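Local coordinates for protein cytochrome P450 (Zobellia galactanivorans, PDB 6G5O) that is a haem-thiolate protein of the cytochrome P450 family, holding protoporphyrin IX with its iron in a mainly helical fold, at residues K40-Y45 against F323-H328; I86-F91 against N329-T334; E101-Q106 against L135-N140. One frame throughout, in Å; residues are numbered along the deposited sequence.

Contact 1: residues K40-Y45 against F323-H328; sequences KSAHNY and FGFSHH. With HEM (protoporphyrin IX containing Fe), chain C.
His327 and Tyr45 meet as a T-shaped pair: the tyrosine turns its ring edge, led by CD2, to the face of the imidazole, with the planes at 84° and the centroids 5.2 Å apart. The closest approach is Tyr45 CD2 to His327 CE1, 3.5 Å. Tyr45 reaches there with CG tucked between its backbone N and carbonyl carbon (chi1 64°), which turns the ring toward the His327 imidazole. His43 lies differently. Its ring is nearly parallel to that of His327, at 14°, but slid so far aside that the two barely overlap. In place of a stack, the edge of the His43 ring goes to Ser326: ND1 and OG form a nearly straight hydrogen bond of 3.2 Å, with OG near the imidazole plane. The His327 ring also presents an edge, its CE1 coming within 3.4 Å of His43 O in the ring plane. Beside this cluster, Ala42 points its methyl at the chain opposite, CB standing 3.8 Å from Phe325 O and near the edge of the phenyl ring, while Leu293 touches the same alanine.

His328, directly after His327 in the haem-binding loop, donates a hydrogen bond from ND1 to propionate oxygen O1D of the haem, 2.8 Å away and in the ring plane. The polar holds are therefore shared out: His43 ND1 with Ser326 OG ties the loop to the helix, and His328 ND1 ties it to the propionate, while the His327 ring is probably placed largely by its contacts with Tyr45 and His43 O.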
loop_
_atom_site.group_PDB
_atom_site.type_symbol
_atom_site.label_atom_id
_atom_site.label_comp_id
_atom_site.label_asym_id
_atom_site.label_seq_id
_atom_site.Cartn_x
_atom_site.Cartn_y
_atom_site.Cartn_z
ATOM N N LYS A 40 7.933 -12.133 -13.975
ATOM C CA LYS A 40 7.489 -12.704 -15.282
ATOM C C LYS A 40 5.964 -12.856 -15.287
ATOM O O LYS A 40 5.327 -12.498 -16.239
ATOM C CB LYS A 40 8.183 -14.053 -15.611
ATOM C CG LYS A 40 9.639 -13.929 -16.065
ATOM N N SER A 41 5.391 -13.330 -14.186
ATOM C CA SER A 41 3.931 -13.523 -14.105
ATOM C C SER A 41 3.140 -12.210 -14.035
ATOM O O SER A 41 2.074 -12.102 -14.697
ATOM C CB SER A 41 3.561 -14.424 -12.935
ATOM O OG SER A 41 4.360 -15.575 -12.980
ATOM N N ALA A 42 3.655 -11.216 -13.285
ATOM C CA ALA A 42 3.041 -9.868 -13.295
ATOM C C ALA A 42 3.007 -9.230 -14.677
ATOM O O ALA A 42 2.080 -8.500 -14.997
ATOM C CB ALA A 42 3.766 -8.930 -12.331
ATOM N N HIS A 43 4.042 -9.441 -15.470
ATOM C CA HIS A 43 4.091 -8.910 -16.816
ATOM C C HIS A 43 3.163 -9.672 -17.802
ATOM O O HIS A 43 2.728 -9.126 -18.810
ATOM C CB HIS A 43 5.531 -8.919 -17.309
ATOM C CG HIS A 43 5.708 -8.365 -18.687
ATOM N ND1 HIS A 43 5.544 -7.028 -18.980
ATOM C CD2 HIS A 43 6.026 -8.969 -19.858
ATOM C CE1 HIS A 43 5.762 -6.830 -20.270
ATOM N NE2 HIS A 43 6.048 -7.992 -20.828
ATOM N N ASN A 44 2.846 -10.920 -17.493
ATOM C CA ASN A 44 2.119 -11.779 -18.436
ATOM C C ASN A 44 0.631 -11.804 -18.064
ATOM O O ASN A 44 0.147 -12.734 -17.395
ATOM C CB ASN A 44 2.724 -13.181 -18.434
ATOM C CG ASN A 44 2.017 -14.138 -19.402
ATOM O OD1 ASN A 44 1.239 -13.721 -20.262
ATOM N ND2 ASN A 44 2.269 -15.423 -19.235
ATOM N N TYR A 45 -0.059 -10.751 -18.480
ATOM C CA TYR A 45 -1.488 -10.529 -18.143
ATOM C C TYR A 45 -2.445 -11.440 -18.929
ATOM O O TYR A 45 -3.568 -11.646 -18.505
ATOM C CB TYR A 45 -1.899 -9.068 -18.377
ATOM C CG TYR A 45 -1.817 -8.637 -19.831
ATOM C CD1 TYR A 45 -2.917 -8.806 -20.689
ATOM C CD2 TYR A 45 -0.640 -8.106 -20.361
ATOM C CE1 TYR A 45 -2.858 -8.425 -22.004
ATOM C CE2 TYR A 45 -0.566 -7.726 -21.690
ATOM C CZ TYR A 45 -1.690 -7.901 -22.502
ATOM O OH TYR A 45 -1.647 -7.535 -23.826
ATOM N N PHE A 323 5.702 -2.078 -4.651
ATOM C CA PHE A 323 4.684 -1.297 -5.357
ATOM C C PHE A 323 4.270 -2.014 -6.645
ATOM O O PHE A 323 3.804 -1.381 -7.591
ATOM C CB PHE A 323 5.167 0.141 -5.731
ATOM C CG PHE A 323 5.358 1.066 -4.547
ATOM C CD1 PHE A 323 4.310 1.356 -3.695
ATOM C CD2 PHE A 323 6.586 1.663 -4.289
ATOM C CE1 PHE A 323 4.489 2.194 -2.612
ATOM C CE2 PHE A 323 6.770 2.525 -3.201
ATOM C CZ PHE A 323 5.712 2.789 -2.365
ATOM N N GLY A 324 4.446 -3.310 -6.696
ATOM C CA GLY A 324 4.030 -4.068 -7.865
ATOM C C GLY A 324 5.087 -4.060 -8.947
ATOM O O GLY A 324 6.235 -3.675 -8.703
ATOM N N PHE A 325 4.692 -4.491 -10.123
ATOM C CA PHE A 325 5.592 -4.584 -11.264
ATOM C C PHE A 325 4.768 -4.554 -12.539
ATOM O O PHE A 325 3.686 -5.128 -12.590
ATOM C CB PHE A 325 6.449 -5.878 -11.229
ATOM C CG PHE A 325 7.540 -5.924 -12.280
ATOM C CD1 PHE A 325 8.630 -5.058 -12.223
ATOM C CD2 PHE A 325 7.447 -6.813 -13.372
ATOM C CE1 PHE A 325 9.616 -5.063 -13.211
ATOM C CE2 PHE A 325 8.432 -6.821 -14.367
ATOM C CZ PHE A 325 9.519 -5.950 -14.284
ATOM N N SER A 326 5.295 -3.865 -13.539
ATOM C CA SER A 326 4.715 -3.751 -14.874
ATOM C C SER A 326 3.353 -3.061 -14.794
ATOM O O SER A 326 3.183 -2.079 -14.026
ATOM C CB SER A 326 4.668 -5.145 -15.542
ATOM O OG SER A 326 4.192 -5.081 -16.885
ATOM N N HIS A 327 2.359 -3.575 -15.525
ATOM C CA HIS A 327 1.129 -2.800 -15.846
ATOM C C HIS A 327 0.430 -2.150 -14.663
ATOM O O HIS A 327 0.100 -0.972 -14.706
ATOM C CB HIS A 327 0.112 -3.649 -16.615
ATOM C CG HIS A 327 0.705 -4.323 -17.815
ATOM N ND1 HIS A 327 1.197 -5.614 -17.774
ATOM C CD2 HIS A 327 0.984 -3.847 -19.047
ATOM C CE1 HIS A 327 1.729 -5.911 -18.938
ATOM N NE2 HIS A 327 1.609 -4.861 -19.733
ATOM N N HIS A 328 0.188 -2.911 -13.619
ATOM C CA HIS A 328 -0.576 -2.410 -12.481
ATOM C C HIS A 328 0.286 -1.806 -11.374
ATOM O O HIS A 328 -0.198 -1.652 -10.255
ATOM C CB HIS A 328 -1.451 -3.535 -11.945
ATOM C CG HIS A 328 -2.484 -3.995 -12.929
ATOM N ND1 HIS A 328 -3.737 -3.426 -12.995
ATOM C CD2 HIS A 328 -2.447 -4.932 -13.912
ATOM C CE1 HIS A 328 -4.439 -4.026 -13.941
ATOM N NE2 HIS A 328 -3.673 -4.920 -14.536
HETATM C CHA HEM C . -1.613 -0.980 -6.968
HETATM C CHB HEM C . 1.168 -1.446 -3.046
HETATM C CHC HEM C . -0.287 2.862 -1.461
HETATM C CHD HEM C . -3.494 3.048 -5.011
HETATM C C1A HEM C . -0.712 -1.462 -6.044
HETATM C C2A HEM C . -0.011 -2.697 -6.156
HETATM C C3A HEM C . 0.752 -2.799 -5.078
HETATM C C4A HEM C . 0.549 -1.668 -4.256
HETATM C CMA HEM C . 1.672 -3.945 -4.815
HETATM C CAA HEM C . -0.035 -3.718 -7.293
HETATM C CBA HEM C . -1.324 -4.523 -7.234
HETATM C CGA HEM C . -1.431 -5.475 -8.403
HETATM O O1A HEM C . -2.541 -5.880 -8.739
HETATM O O2A HEM C . -0.447 -5.860 -9.061
HETATM C C1B HEM C . 1.010 -0.310 -2.279
HETATM C C2B HEM C . 1.814 -0.060 -1.148
HETATM C C3B HEM C . 1.403 1.159 -0.660
HETATM C C4B HEM C . 0.325 1.620 -1.591
HETATM C CMB HEM C . 2.851 -0.977 -0.573
HETATM C CAB HEM C . 1.857 1.994 0.449
HETATM C CBB HEM C . 2.953 1.806 1.157
HETATM C C1C HEM C . -1.288 3.310 -2.283
HETATM C C2C HEM C . -2.058 4.451 -2.064
HETATM C C3C HEM C . -3.017 4.482 -3.045
HETATM C C4C HEM C . -2.784 3.352 -3.870
HETATM C CMC HEM C . -1.877 5.463 -0.977
HETATM C CAC HEM C . -4.049 5.502 -3.278
HETATM C CBC HEM C . -4.288 6.596 -2.563
HETATM C C1D HEM C . -3.176 1.974 -5.857
HETATM C C2D HEM C . -3.878 1.758 -7.135
HETATM C C3D HEM C . -3.354 0.658 -7.702
HETATM C C4D HEM C . -2.365 0.171 -6.734
HETATM C CMD HEM C . -4.927 2.660 -7.689
HETATM C CAD HEM C . -3.753 0.045 -9.032
HETATM C CBD HEM C . -2.851 0.403 -10.224
HETATM C CGD HEM C . -3.396 -0.215 -11.526
HETATM O O1D HEM C . -4.290 -1.132 -11.492
HETATM O O2D HEM C . -2.989 0.157 -12.680
HETATM N NA HEM C . -0.390 -0.859 -4.839
HETATM N NB HEM C . 0.149 0.685 -2.496
HETATM N NC HEM C . -1.742 2.629 -3.355
HETATM N ND HEM C . -2.289 1.006 -5.685
HETATM FE FE HEM C . -1.116 0.842 -4.184
HETATM O O HOH W 1 -2.485 -0.427 -2.927
#

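Contact 2: residues I86-F91 against N329-T334. With HEM (protoporphyrin IX containing Fe), chain C.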
loop_
_atom_site.group_PDB
_atom_site.type_symbol
_atom_site.label_atom_id
_atom_site.label_comp_id
_atom_site.label_asym_id
_atom_site.label_seq_id
_atom_site.Cartn_x
_atom_site.Cartn_y
_atom_site.Cartn_z
ATOM N N ILE A 86 -5.987 8.341 -18.142
ATOM C CA ILE A 86 -6.896 9.312 -17.547
ATOM C C ILE A 86 -6.514 9.711 -16.117
ATOM O O ILE A 86 -6.517 10.874 -15.795
ATOM C CB ILE A 86 -8.339 8.790 -17.474
ATOM C CG1 ILE A 86 -8.964 8.706 -18.858
ATOM C CG2 ILE A 86 -9.197 9.735 -16.628
ATOM C CD1 ILE A 86 -10.129 7.729 -18.909
ATOM N N VAL A 87 -6.233 8.748 -15.262
ATOM C CA VAL A 87 -6.050 9.053 -13.838
ATOM C C VAL A 87 -4.586 9.321 -13.433
ATOM O O VAL A 87 -4.334 9.799 -12.350
ATOM C CB VAL A 87 -6.630 7.917 -12.957
ATOM C CG1 VAL A 87 -8.141 7.758 -13.246
ATOM C CG2 VAL A 87 -5.890 6.606 -13.185
ATOM N N GLU A 88 -3.623 9.002 -14.294
ATOM C CA GLU A 88 -2.243 9.079 -13.872
ATOM C C GLU A 88 -1.755 10.500 -13.551
ATOM O O GLU A 88 -0.970 10.654 -12.613
ATOM C CB GLU A 88 -1.287 8.381 -14.830
ATOM C CG GLU A 88 0.023 8.008 -14.117
ATOM C CD GLU A 88 0.837 6.926 -14.780
ATOM O OE1 GLU A 88 0.368 6.270 -15.754
ATOM O OE2 GLU A 88 1.985 6.760 -14.308
ATOM N N PRO A 89 -2.173 11.518 -14.324
ATOM C CA PRO A 89 -1.712 12.855 -13.941
ATOM C C PRO A 89 -2.258 13.307 -12.600
ATOM O O PRO A 89 -1.545 13.990 -11.864
ATOM C CB PRO A 89 -2.188 13.758 -15.077
ATOM C CG PRO A 89 -2.404 12.827 -16.267
ATOM C CD PRO A 89 -2.791 11.491 -15.664
ATOM N N TRP A 90 -3.472 12.884 -12.250
ATOM C CA TRP A 90 -4.034 13.214 -10.948
ATOM C C TRP A 90 -3.131 12.673 -9.828
ATOM O O TRP A 90 -2.792 13.393 -8.900
ATOM C CB TRP A 90 -5.466 12.718 -10.792
ATOM C CG TRP A 90 -6.080 13.196 -9.549
ATOM C CD1 TRP A 90 -6.254 12.487 -8.378
ATOM C CD2 TRP A 90 -6.576 14.510 -9.302
ATOM N NE1 TRP A 90 -6.857 13.294 -7.419
ATOM C CE2 TRP A 90 -7.051 14.539 -7.958
ATOM C CE3 TRP A 90 -6.687 15.663 -10.081
ATOM C CZ2 TRP A 90 -7.612 15.666 -7.397
ATOM C CZ3 TRP A 90 -7.239 16.792 -9.517
ATOM C CH2 TRP A 90 -7.689 16.789 -8.181
ATOM N N PHE A 91 -2.718 11.417 -9.963
ATOM C CA PHE A 91 -1.895 10.736 -8.956
ATOM C C PHE A 91 -0.421 11.211 -8.902
ATOM O O PHE A 91 0.240 10.981 -7.927
ATOM C CB PHE A 91 -1.923 9.225 -9.158
ATOM C CG PHE A 91 -3.155 8.548 -8.615
ATOM C CD1 PHE A 91 -3.208 8.176 -7.305
ATOM C CD2 PHE A 91 -4.239 8.258 -9.440
ATOM C CE1 PHE A 91 -4.331 7.550 -6.791
ATOM C CE2 PHE A 91 -5.358 7.644 -8.942
ATOM C CZ PHE A 91 -5.412 7.265 -7.618
ATOM N N ASN A 329 1.531 -1.418 -11.658
ATOM C CA ASN A 329 2.349 -0.870 -10.574
ATOM C C ASN A 329 1.626 0.286 -9.871
ATOM O O ASN A 329 0.879 1.062 -10.490
ATOM C CB ASN A 329 3.759 -0.468 -11.020
ATOM C CG ASN A 329 3.765 0.729 -11.953
ATOM O OD1 ASN A 329 3.719 0.572 -13.180
ATOM N ND2 ASN A 329 3.788 1.935 -11.377
ATOM N N CYS A 330 1.815 0.359 -8.557
ATOM C CA CYS A 330 1.018 1.247 -7.687
ATOM C C CYS A 330 0.914 2.714 -8.122
ATOM O O CYS A 330 1.918 3.434 -8.120
ATOM C CB CYS A 330 1.574 1.226 -6.262
ATOM S SG CYS A 330 0.597 2.125 -5.061
ATOM N N LEU A 331 -0.320 3.149 -8.398
ATOM C CA LEU A 331 -0.604 4.572 -8.690
ATOM C C LEU A 331 -0.453 5.500 -7.475
ATOM O O LEU A 331 -0.177 6.685 -7.628
ATOM C CB LEU A 331 -2.028 4.737 -9.283
ATOM C CG LEU A 331 -2.158 4.485 -10.785
ATOM C CD1 LEU A 331 -3.609 4.457 -11.242
ATOM C CD2 LEU A 331 -1.442 5.575 -11.549
ATOM N N GLY A 332 -0.685 4.983 -6.285
ATOM C CA GLY A 332 -0.460 5.751 -5.042
ATOM C C GLY A 332 0.998 5.889 -4.612
ATOM O O GLY A 332 1.300 6.469 -3.554
ATOM N N ALA A 333 1.927 5.370 -5.425
ATOM C CA ALA A 333 3.312 5.241 -5.005
ATOM C C ALA A 333 3.949 6.598 -4.724
ATOM O O ALA A 333 4.686 6.770 -3.731
ATOM C CB ALA A 333 4.108 4.482 -6.041
ATOM N N THR A 334 3.642 7.560 -5.589
ATOM C CA THR A 334 4.133 8.908 -5.445
ATOM C C THR A 334 3.652 9.602 -4.139
ATOM O O THR A 334 4.448 10.212 -3.386
ATOM C CB THR A 334 3.700 9.754 -6.646
ATOM O OG1 THR A 334 4.079 9.111 -7.860
ATOM C CG2 THR A 334 4.406 11.124 -6.618
HETATM C CHA HEM C . -1.613 -0.980 -6.968
HETATM C CHB HEM C . 1.168 -1.446 -3.046
HETATM C CHC HEM C . -0.287 2.862 -1.461
HETATM C CHD HEM C . -3.494 3.048 -5.011
HETATM C C1A HEM C . -0.712 -1.462 -6.044
HETATM C C2A HEM C . -0.011 -2.697 -6.156
HETATM C C3A HEM C . 0.752 -2.799 -5.078
HETATM C C4A HEM C . 0.549 -1.668 -4.256
HETATM C CMA HEM C . 1.672 -3.945 -4.815
HETATM C CAA HEM C . -0.035 -3.718 -7.293
HETATM C CBA HEM C . -1.324 -4.523 -7.234
HETATM C CGA HEM C . -1.431 -5.475 -8.403
HETATM O O1A HEM C . -2.541 -5.880 -8.739
HETATM O O2A HEM C . -0.447 -5.860 -9.061
HETATM C C1B HEM C . 1.010 -0.310 -2.279
HETATM C C2B HEM C . 1.814 -0.060 -1.148
HETATM C C3B HEM C . 1.403 1.159 -0.660
HETATM C C4B HEM C . 0.325 1.620 -1.591
HETATM C CMB HEM C . 2.851 -0.977 -0.573
HETATM C CAB HEM C . 1.857 1.994 0.449
HETATM C CBB HEM C . 2.953 1.806 1.157
HETATM C C1C HEM C . -1.288 3.310 -2.283
HETATM C C2C HEM C . -2.058 4.451 -2.064
HETATM C C3C HEM C . -3.017 4.482 -3.045
HETATM C C4C HEM C . -2.784 3.352 -3.870
HETATM C CMC HEM C . -1.877 5.463 -0.977
HETATM C CAC HEM C . -4.049 5.502 -3.278
HETATM C CBC HEM C . -4.288 6.596 -2.563
HETATM C C1D HEM C . -3.176 1.974 -5.857
HETATM C C2D HEM C . -3.878 1.758 -7.135
HETATM C C3D HEM C . -3.354 0.658 -7.702
HETATM C C4D HEM C . -2.365 0.171 -6.734
HETATM C CMD HEM C . -4.927 2.660 -7.689
HETATM C CAD HEM C . -3.753 0.045 -9.032
HETATM C CBD HEM C . -2.851 0.403 -10.224
HETATM C CGD HEM C . -3.396 -0.215 -11.526
HETATM O O1D HEM C . -4.290 -1.132 -11.492
HETATM O O2D HEM C . -2.989 0.157 -12.680
HETATM N NA HEM C . -0.390 -0.859 -4.839
HETATM N NB HEM C . 0.149 0.685 -2.496
HETATM N NC HEM C . -1.742 2.629 -3.355
HETATM N ND HEM C . -2.289 1.006 -5.685
HETATM FE FE HEM C . -1.116 0.842 -4.184
HETATM O O HOH W 2 0.348 8.970 -6.044
HETATM O O HOH W 1 -2.485 -0.427 -2.927
#
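Phe91 lays one ring face against Leu331 in the cysteine-ligand loop of the P450 fold, the turn from which Cys330 sends its thiolate sulfur to the haem iron (SG to FE, 2.3 Å). Leu331 CB sits over the ring, close to its centre, 4.1 Å from the centroid and 11° off the normal, a CH-pi contact. The phenyl gets there with CG beside its own backbone N and anti to the carbonyl carbon (chi1 -80°), and its CE1 edge runs on to the haem vinyl carbon CAC.

Leu331 has a similar first torsion, and its extended second one (chi2 171°) spreads the two methyls over helix 79-92. CD1 meets Val87 CG2 at 3.7 Å, and CD2 rests against Glu88 CG at 3.8 Å. Each of these side chains crosses the leucine at about a right angle, and the two methyls are thus met by consecutive residues of the helix, with Phe91 one turn on from Val87. Glu88 offers its aliphatic part here; its chain is extended, and the carboxylate has a long, weak ion pair with Arg84. Val87 and Phe91 also touch helix 191-196.

On the haem side, Leu331 CB packs near methyl CMD, and Gly332 CA lies 3.5 Å from C3C of the porphyrin. That closeness leaves no room for a side chain at Gly332, since a CB there would run into the ring. Cys330 begins a type I turn that leads into helix 333-350, where Thr334 CB comes up to Phe91 O. One water joins the two backbones: water 2 donates to both Phe91 O and Leu331 O, at 2.8 Å each, and lies at the edge of the phenyl ring.

Contact 3: residues E101-Q106 against L135-N140; sequences EKLTAQ and LTLLLN
Leu137 reaches across from helix 122-139 to a patch on helix 97-117 formed by Lys102, Leu103 and Gln106, and it supplies most of what the second helix brings to this contact. Its CG is anti to the carbonyl carbon (chi1 -51°), and the extended chi2 carries both methyls forward between the three neighbours.

Lys102 comes first, its aliphatic chain crossing the leucine at a slant: CD lies 3.9 Å from Leu137 CD2, and CB sits near both methyls. The start of the side chain heads for the leucine, but the chain bends at chi4 (-57°) and takes the ammonium away, where Glu98 is a long, weak ionic partner. Leu103 follows, with its CB 3.7 Å from Leu137 CD1. Its CG stands anti to the backbone N, and beyond the contact the side chain touches Gln338 and Ile342 of helix 333-350, so this residue packs between two helices. One turn on from Lys102, Gln106 approaches Leu137 from the opposite direction, its chain extended. NE2 is 3.8 Å from Leu137 CG and equally 3.8 Å from Thr136 OG1, both distances of packing. The amide nitrogen has its hydrogen bond with Arg133 O, the same carbonyl that receives Thr136 OG1, so one backbone oxygen serves both polar ends.

The axes of the two segments run nearly antiparallel, at 164° and 10.6 Å apart, a wide spacing that long side chains span. Helix 122-139 then closes in a Schellman motif with Asn140, at positive phi, as its C-prime residue. Two successive helices folded back on each other through a short connection make an antiparallel helical hairpin, consistent with helices D and E of the P450 four-helix bundle, which also includes helix L, here probably 333-350, touched by Leu103.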
loop_
_atom_site.group_PDB
_atom_site.type_symbol
_atom_site.label_atom_id
_atom_site.label_comp_id
_atom_site.label_asym_id
_atom_site.label_seq_id
_atom_site.Cartn_x
_atom_site.Cartn_y
_atom_site.Cartn_z
ATOM N N GLU A 101 4.460 21.194 0.539
ATOM C CA GLU A 101 4.497 22.151 1.681
ATOM C C GLU A 101 3.352 21.908 2.656
ATOM O O GLU A 101 3.544 21.959 3.882
ATOM C CB GLU A 101 4.335 23.598 1.226
ATOM C CG GLU A 101 5.590 24.284 0.775
ATOM C CD GLU A 101 5.326 25.399 -0.226
ATOM O OE1 GLU A 101 4.206 25.976 -0.253
ATOM O OE2 GLU A 101 6.260 25.674 -1.002
ATOM N N LYS A 102 2.145 21.706 2.106
ATOM C CA LYS A 102 0.999 21.434 2.955
ATOM C C LYS A 102 1.180 20.148 3.738
ATOM O O LYS A 102 0.776 20.041 4.916
ATOM C CB LYS A 102 -0.261 21.323 2.135
ATOM C CG LYS A 102 -0.694 22.595 1.453
ATOM C CD LYS A 102 -1.611 22.204 0.301
ATOM C CE LYS A 102 -1.982 23.357 -0.601
ATOM N NZ LYS A 102 -2.617 24.466 0.151
ATOM N N LEU A 103 1.740 19.148 3.065
ATOM C CA LEU A 103 1.967 17.862 3.687
ATOM C C LEU A 103 3.101 17.946 4.757
ATOM O O LEU A 103 3.047 17.293 5.774
ATOM C CB LEU A 103 2.286 16.850 2.610
ATOM C CG LEU A 103 2.556 15.418 2.995
ATOM C CD1 LEU A 103 1.356 14.846 3.755
ATOM C CD2 LEU A 103 2.891 14.585 1.763
ATOM N N THR A 104 4.115 18.730 4.490
ATOM C CA THR A 104 5.163 18.991 5.482
ATOM C C THR A 104 4.555 19.638 6.714
ATOM O O THR A 104 4.797 19.178 7.827
ATOM C CB THR A 104 6.295 19.852 4.898
ATOM O OG1 THR A 104 6.832 19.164 3.755
ATOM C CG2 THR A 104 7.416 20.092 5.940
ATOM N N ALA A 105 3.698 20.640 6.492
ATOM C CA ALA A 105 2.988 21.304 7.600
ATOM C C ALA A 105 2.106 20.342 8.421
ATOM O O ALA A 105 2.189 20.348 9.648
ATOM C CB ALA A 105 2.187 22.492 7.094
ATOM N N GLN A 106 1.337 19.470 7.763
ATOM C CA GLN A 106 0.547 18.439 8.486
ATOM C C GLN A 106 1.422 17.518 9.317
ATOM O O GLN A 106 1.058 17.139 10.435
ATOM C CB GLN A 106 -0.324 17.554 7.550
ATOM C CG GLN A 106 -1.401 18.260 6.708
ATOM C CD GLN A 106 -2.137 17.269 5.792
ATOM O OE1 GLN A 106 -1.794 16.095 5.744
ATOM N NE2 GLN A 106 -3.188 17.718 5.138
ATOM N N LEU A 135 -4.669 12.318 2.829
ATOM C CA LEU A 135 -5.590 11.915 1.748
ATOM C C LEU A 135 -6.472 13.075 1.266
ATOM O O LEU A 135 -6.907 13.066 0.101
ATOM C CB LEU A 135 -6.427 10.730 2.173
ATOM C CG LEU A 135 -7.351 10.086 1.106
ATOM C CD1 LEU A 135 -6.531 9.590 -0.078
ATOM C CD2 LEU A 135 -8.211 8.964 1.668
ATOM N N THR A 136 -6.685 14.104 2.118
ATOM C CA THR A 136 -7.430 15.292 1.724
ATOM C C THR A 136 -6.706 16.083 0.620
ATOM O O THR A 136 -7.371 16.722 -0.271
ATOM C CB THR A 136 -7.692 16.238 2.908
ATOM O OG1 THR A 136 -6.439 16.662 3.474
ATOM C CG2 THR A 136 -8.525 15.523 3.987
ATOM N N LEU A 137 -5.371 16.042 0.660
ATOM C CA LEU A 137 -4.553 16.655 -0.396
ATOM C C LEU A 137 -4.644 15.908 -1.720
ATOM O O LEU A 137 -4.747 16.528 -2.758
ATOM C CB LEU A 137 -3.066 16.749 -0.016
ATOM C CG LEU A 137 -2.780 17.404 1.353
ATOM C CD1 LEU A 137 -1.313 17.363 1.726
ATOM C CD2 LEU A 137 -3.293 18.837 1.370
ATOM N N LEU A 138 -4.554 14.599 -1.688
ATOM C CA LEU A 138 -4.639 13.815 -2.922
ATOM C C LEU A 138 -6.015 13.984 -3.580
ATOM O O LEU A 138 -6.105 14.147 -4.796
ATOM C CB LEU A 138 -4.378 12.326 -2.662
ATOM C CG LEU A 138 -4.234 11.432 -3.894
ATOM C CD1 LEU A 138 -2.938 11.685 -4.670
ATOM C CD2 LEU A 138 -4.348 9.967 -3.517
ATOM N N LEU A 139 -7.055 13.945 -2.758
ATOM C CA LEU A 139 -8.416 14.070 -3.213
ATOM C C LEU A 139 -8.852 15.527 -3.456
ATOM O O LEU A 139 -9.837 15.761 -4.164
ATOM C CB LEU A 139 -9.347 13.397 -2.230
ATOM C CG LEU A 139 -9.731 11.949 -2.472
ATOM C CD1 LEU A 139 -8.510 11.137 -2.752
ATOM C CD2 LEU A 139 -10.485 11.423 -1.258
ATOM N N ASN A 140 -8.106 16.483 -2.884
ATOM C CA ASN A 140 -8.414 17.910 -2.977
ATOM C C ASN A 140 -9.827 18.200 -2.438
ATOM O O ASN A 140 -10.624 18.887 -3.090
ATOM C CB ASN A 140 -8.250 18.422 -4.416
ATOM C CG ASN A 140 -8.268 19.946 -4.508
ATOM O OD1 ASN A 140 -7.853 20.636 -3.586
ATOM N ND2 ASN A 140 -8.753 20.466 -5.621
#

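Contacts 1 and 2 lie on successive pieces of the haem-binding loop and the start of helix 333-350, with centres about 16 Å apart. Phe323 O and Cys330 N, 2.8 Å apart in a probable hydrogen bond, join them. Along the chain they cross: 40-45, then 86-91, then 323-328 and 329-334. Both include residues that touch the haem, and in them helices 35-43 and 79-92 pack against the part of the chain that leads up to and carries the iron ligand. Contact 3 falls between these early and late segments, pairing helices 97-117 and 122-139. Its centre is about 16 Å from that of contact 2, which it meets through Trp90 and Leu138, but about 30 Å from that of contact 1.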